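Local coordinates for protein L-2,4-diaminobutyric acid acetyltransferase (Geobacillus sp., PDB 6SLL) that acetylates L-2,4-diaminobutyric acid with acetyl coenzyme A as donor, a step in the biosynthesis of the chemical chaperone ectoine, at residues Thr17-Arg31 against Asn58-Ile70. Sequence-based numbering, arbitrary orientation.
Sequences TEVVYRRPEARDGTR and NDTCMIAEHEGDI
Arg22 and Glu65 meet on one face of the antiparallel pair formed by strands 20-22 and 62-66, where the first strand of this GNAT-fold acetyltransferase closes one edge of the chain's mixed sheet. The strand axes run 154° apart, and the pairing is fixed by reciprocal backbone bonds: Val20 N to Glu65 O and Glu65 N to Val20 O, then Arg22 N to Ile63 O and Ile63 N to Arg22 O, at 3.0 and 2.8 Å respectively for the last two. Arg22 grips Glu65 side-on, NE to OE1 at 2.8 Å and NH2 to OE2 at 2.9 Å. Both oxygens lie in the guanidinium plane but are approached from above the carboxylate plane, the two groups being turned 63° apart. An extended chain from CG to NE (chi2 -178°) carries the guanidinium past Ile63, whose CG2 lies over one face, offset toward the rim. Its end meets Asp28 through NH1 and NH2, tying the segment that leads into the helix to the sheet. A leucine in place of Arg22 would probably leave the nearby carboxylates of Asp28 and Glu65 with little more than the long contacts of Arg31 to balance them, and cost the sheet its link to Asp28. Glu25 N holds Asp28 OD2 from the face opposite Arg22 NH1. Farther along the helix, Arg31 lays its guanidinium over Ile70 CD1, with a long salt bridge to Glu65. On the other face, Ala64 CB packs 3.7 Å from Tyr21 CE1, and helix 102-112 covers both residues. Beyond the strand, Pro24 CG rests on Cys61 CB at 3.5 Å, while Asn58 ND2, in the conformer described here, donates to Pro24 O at 2.8 Å.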
# COMPACT_ATOMS: atom_id res chain seq x y z
N THR B 17 2.54 32.85 6.19
CA THR B 17 1.90 32.24 5.01
C THR B 17 1.25 31.01 5.55
O THR B 17 1.82 30.17 6.29
CB THR B 17 3.01 31.74 3.99
OG1 THR B 17 3.75 32.85 3.48
CG2 THR B 17 2.36 31.12 2.84
N GLU B 18 -0.06 30.93 5.30
CA GLU B 18 -0.73 29.76 5.80
C GLU B 18 -0.35 28.48 5.08
O GLU B 18 -0.06 28.40 3.86
CB GLU B 18 -2.28 29.92 5.59
CG GLU B 18 -2.91 31.06 6.33
CD GLU B 18 -4.41 31.18 5.95
OE1 GLU B 18 -5.21 30.34 6.49
OE2 GLU B 18 -4.71 32.05 5.18
N VAL B 19 -0.35 27.38 5.83
CA VAL B 19 -0.21 26.04 5.31
C VAL B 19 -1.41 25.70 4.51
O VAL B 19 -2.55 26.05 4.84
CB VAL B 19 -0.02 25.04 6.46
CG1 VAL B 19 0.04 23.60 5.95
CG2 VAL B 19 1.23 25.34 7.26
N VAL B 20 -1.19 25.08 3.32
CA VAL B 20 -2.28 24.67 2.48
C VAL B 20 -2.35 23.12 2.45
O VAL B 20 -1.36 22.43 2.45
CB VAL B 20 -2.29 25.39 1.24
CG1 VAL B 20 -2.42 26.89 1.34
CG2 VAL B 20 -1.13 25.09 0.53
N TYR B 21 -3.60 22.67 2.38
CA TYR B 21 -3.94 21.24 2.50
C TYR B 21 -4.57 20.75 1.23
O TYR B 21 -5.51 21.45 0.72
CB TYR B 21 -4.86 21.00 3.71
CG TYR B 21 -4.16 21.39 5.03
CD1 TYR B 21 -3.35 20.48 5.71
CD2 TYR B 21 -4.31 22.65 5.56
CE1 TYR B 21 -2.72 20.83 6.87
CE2 TYR B 21 -3.61 23.01 6.68
CZ TYR B 21 -2.83 22.11 7.39
OH TYR B 21 -2.14 22.40 8.50
N ARG B 22 -4.19 19.61 0.72
CA ARG B 22 -4.78 19.10 -0.52
C ARG B 22 -4.55 17.56 -0.57
O ARG B 22 -3.73 17.03 0.12
CB ARG B 22 -4.12 19.70 -1.77
CG ARG B 22 -2.65 19.40 -1.92
CD ARG B 22 -2.07 20.04 -3.13
NE ARG B 22 -0.57 19.86 -3.20
CZ ARG B 22 0.05 18.79 -3.72
NH1 ARG B 22 -0.67 17.75 -4.13
NH2 ARG B 22 1.35 18.72 -3.73
N ARG B 23 -5.29 16.91 -1.46
CA ARG B 23 -4.96 15.52 -1.69
C ARG B 23 -3.70 15.38 -2.54
O ARG B 23 -3.35 16.29 -3.37
CB ARG B 23 -6.16 14.74 -2.28
CG ARG B 23 -6.29 15.02 -3.74
CD ARG B 23 -7.53 14.21 -4.31
NE ARG B 23 -8.84 14.27 -3.46
CZ ARG B 23 -9.77 15.21 -3.19
NH1 ARG B 23 -9.58 16.03 -3.75
NH2 ARG B 23 -10.86 15.50 -2.39
N PRO B 24 -2.96 14.33 -2.33
CA PRO B 24 -1.78 14.11 -3.17
C PRO B 24 -2.12 13.68 -4.56
O PRO B 24 -3.29 13.29 -4.82
CB PRO B 24 -1.04 12.99 -2.42
CG PRO B 24 -2.13 12.19 -1.79
CD PRO B 24 -3.17 13.26 -1.36
N GLU B 25 -1.13 13.66 -5.42
CA GLU B 25 -1.20 13.12 -6.76
C GLU B 25 0.01 12.19 -6.94
O GLU B 25 0.97 12.28 -6.17
CB GLU B 25 -1.24 14.23 -7.79
CG GLU B 25 -2.29 15.29 -7.48
CD GLU B 25 -3.65 14.74 -7.78
OE1 GLU B 25 -3.79 13.70 -8.54
OE2 GLU B 25 -4.63 15.31 -7.28
N ALA B 26 -0.03 11.40 -8.01
CA ALA B 26 1.11 10.50 -8.28
C ALA B 26 2.44 11.24 -8.33
O ALA B 26 3.46 10.77 -7.83
CB ALA B 26 0.87 9.69 -9.51
N ARG B 27 2.41 12.45 -8.95
CA ARG B 27 3.64 13.24 -9.08
C ARG B 27 4.26 13.68 -7.74
O ARG B 27 5.41 14.12 -7.80
CB ARG B 27 3.42 14.38 -10.02
CG ARG B 27 2.42 15.48 -9.47
CD ARG B 27 2.17 16.62 -10.47
NE ARG B 27 1.43 17.72 -9.81
CZ ARG B 27 1.15 18.81 -10.52
NH1 ARG B 27 1.51 18.83 -11.78
NH2 ARG B 27 0.47 19.83 -10.03
N ASP B 28 3.47 13.65 -6.67
CA ASP B 28 4.00 13.98 -5.37
C ASP B 28 4.90 12.85 -4.75
O ASP B 28 5.43 13.03 -3.68
CB ASP B 28 2.91 14.31 -4.43
CG ASP B 28 2.16 15.55 -4.80
OD1 ASP B 28 2.77 16.59 -5.12
OD2 ASP B 28 0.91 15.49 -4.74
N GLY B 29 4.93 11.69 -5.45
CA GLY B 29 5.51 10.52 -4.79
C GLY B 29 6.95 10.73 -4.33
O GLY B 29 7.26 10.36 -3.17
N THR B 30 7.82 11.32 -5.19
CA THR B 30 9.17 11.55 -4.73
C THR B 30 9.29 12.44 -3.55
O THR B 30 10.05 12.20 -2.62
CB THR B 30 10.03 11.99 -5.94
OG1 THR B 30 10.36 10.81 -6.70
CG2 THR B 30 11.28 12.70 -5.51
N ARG B 31 8.57 13.60 -3.58
CA ARG B 31 8.70 14.54 -2.49
C ARG B 31 8.13 14.00 -1.20
O ARG B 31 8.61 14.27 -0.09
CB ARG B 31 8.08 15.89 -2.83
CG ARG B 31 8.91 16.67 -3.84
CD ARG B 31 8.55 18.18 -4.05
NE ARG B 31 7.25 18.41 -4.38
CZ ARG B 31 6.59 19.48 -4.05
NH1 ARG B 31 6.92 20.49 -3.17
NH2 ARG B 31 5.37 19.54 -4.55
N ASN B 58 -5.58 8.43 -3.40
CA ASN B 58 -5.42 9.85 -2.98
C ASN B 58 -6.67 10.42 -2.39
O ASN B 58 -6.62 11.40 -1.65
CB ASN B 58 -4.88 10.73 -4.05
CG ASN B 58 -5.73 10.88 -5.24
OD1 ASN B 58 -6.68 10.14 -5.51
ND2 ASN B 58 -5.43 11.88 -6.01
N ASP B 59 -7.83 9.80 -2.64
CA ASP B 59 -9.11 10.27 -2.04
C ASP B 59 -9.11 10.17 -0.53
O ASP B 59 -9.92 10.85 0.10
CB ASP B 59 -10.28 9.48 -2.64
CG ASP B 59 -10.25 9.54 -4.16
OD1 ASP B 59 -9.55 8.70 -4.76
OD2 ASP B 59 -10.83 10.44 -4.71
N THR B 60 -8.25 9.33 0.03
CA THR B 60 -8.14 9.13 1.46
C THR B 60 -6.73 9.44 1.96
O THR B 60 -6.35 8.85 2.99
CB THR B 60 -8.59 7.71 1.85
OG1 THR B 60 -7.78 6.74 1.18
CG2 THR B 60 -10.02 7.46 1.55
N CYS B 61 -6.01 10.33 1.28
CA CYS B 61 -4.71 10.78 1.77
C CYS B 61 -4.69 12.30 1.82
O CYS B 61 -5.56 12.98 1.21
CB CYS B 61 -3.57 10.29 0.84
SG CYS B 61 -3.36 8.51 0.80
N MET B 62 -3.70 12.88 2.45
CA MET B 62 -3.60 14.33 2.66
C MET B 62 -2.14 14.77 2.54
O MET B 62 -1.23 14.03 2.99
CB MET B 62 -4.08 14.66 4.12
CG MET B 62 -4.26 16.02 4.51
SD MET B 62 -5.35 17.00 3.32
CE MET B 62 -6.69 15.93 3.70
N ILE B 63 -1.96 15.95 1.94
CA ILE B 63 -0.67 16.69 1.96
C ILE B 63 -0.85 18.04 2.57
O ILE B 63 -1.89 18.67 2.39
CB ILE B 63 -0.16 16.85 0.47
CG1 ILE B 63 0.65 15.57 0.08
CG2 ILE B 63 0.67 18.13 0.23
CD1 ILE B 63 1.23 15.57 -1.26
N ALA B 64 0.18 18.48 3.28
CA ALA B 64 0.31 19.86 3.72
C ALA B 64 1.52 20.47 3.09
O ALA B 64 2.60 19.87 3.03
CB ALA B 64 0.48 19.90 5.25
N GLU B 65 1.34 21.70 2.57
CA GLU B 65 2.42 22.44 1.92
C GLU B 65 2.57 23.82 2.55
O GLU B 65 1.55 24.43 2.92
CB GLU B 65 2.17 22.64 0.47
CG GLU B 65 2.42 21.43 -0.27
CD GLU B 65 1.90 21.45 -1.76
OE1 GLU B 65 0.85 21.96 -1.97
OE2 GLU B 65 2.61 21.04 -2.65
N HIS B 66 3.78 24.28 2.65
CA HIS B 66 4.05 25.64 3.19
C HIS B 66 5.12 26.25 2.33
O HIS B 66 6.21 25.69 2.17
CB HIS B 66 4.47 25.55 4.63
CG HIS B 66 4.77 26.93 5.22
ND1 HIS B 66 6.04 27.30 5.53
CD2 HIS B 66 3.97 27.94 5.57
CE1 HIS B 66 5.99 28.55 5.97
NE2 HIS B 66 4.75 28.92 6.05
N GLU B 67 4.82 27.40 1.71
CA GLU B 67 5.72 28.15 0.90
C GLU B 67 6.38 27.23 -0.12
O GLU B 67 7.58 27.33 -0.41
CB GLU B 67 6.72 28.93 1.76
CG GLU B 67 6.02 30.06 2.56
CD GLU B 67 6.93 30.94 3.36
OE1 GLU B 67 8.07 30.49 3.63
OE2 GLU B 67 6.30 31.97 3.82
N GLY B 68 5.55 26.34 -0.69
CA GLY B 68 6.00 25.46 -1.79
C GLY B 68 6.60 24.14 -1.48
O GLY B 68 6.88 23.40 -2.39
N ASP B 69 6.85 23.93 -0.16
CA ASP B 69 7.50 22.70 0.32
C ASP B 69 6.41 21.78 0.92
O ASP B 69 5.54 22.25 1.62
CB ASP B 69 8.51 22.99 1.46
CG ASP B 69 9.67 23.71 1.03
OD1 ASP B 69 9.98 23.73 -0.21
OD2 ASP B 69 10.06 24.52 1.88
N ILE B 70 6.50 20.48 0.61
CA ILE B 70 5.65 19.50 1.30
C ILE B 70 6.18 19.43 2.72
O ILE B 70 7.34 19.05 2.95
CB ILE B 70 5.53 18.17 0.53
CG1 ILE B 70 4.75 18.38 -0.83
CG2 ILE B 70 4.85 17.15 1.44
CD1 ILE B 70 4.75 17.12 -1.71
O HOH W 1 4.84 31.41 7.29
O HOH W 2 1.83 27.78 1.75
O HOH W 3 -1.46 21.88 -0.30
O HOH W 4 -5.99 12.67 -8.80
O HOH W 5 8.78 19.32 -0.73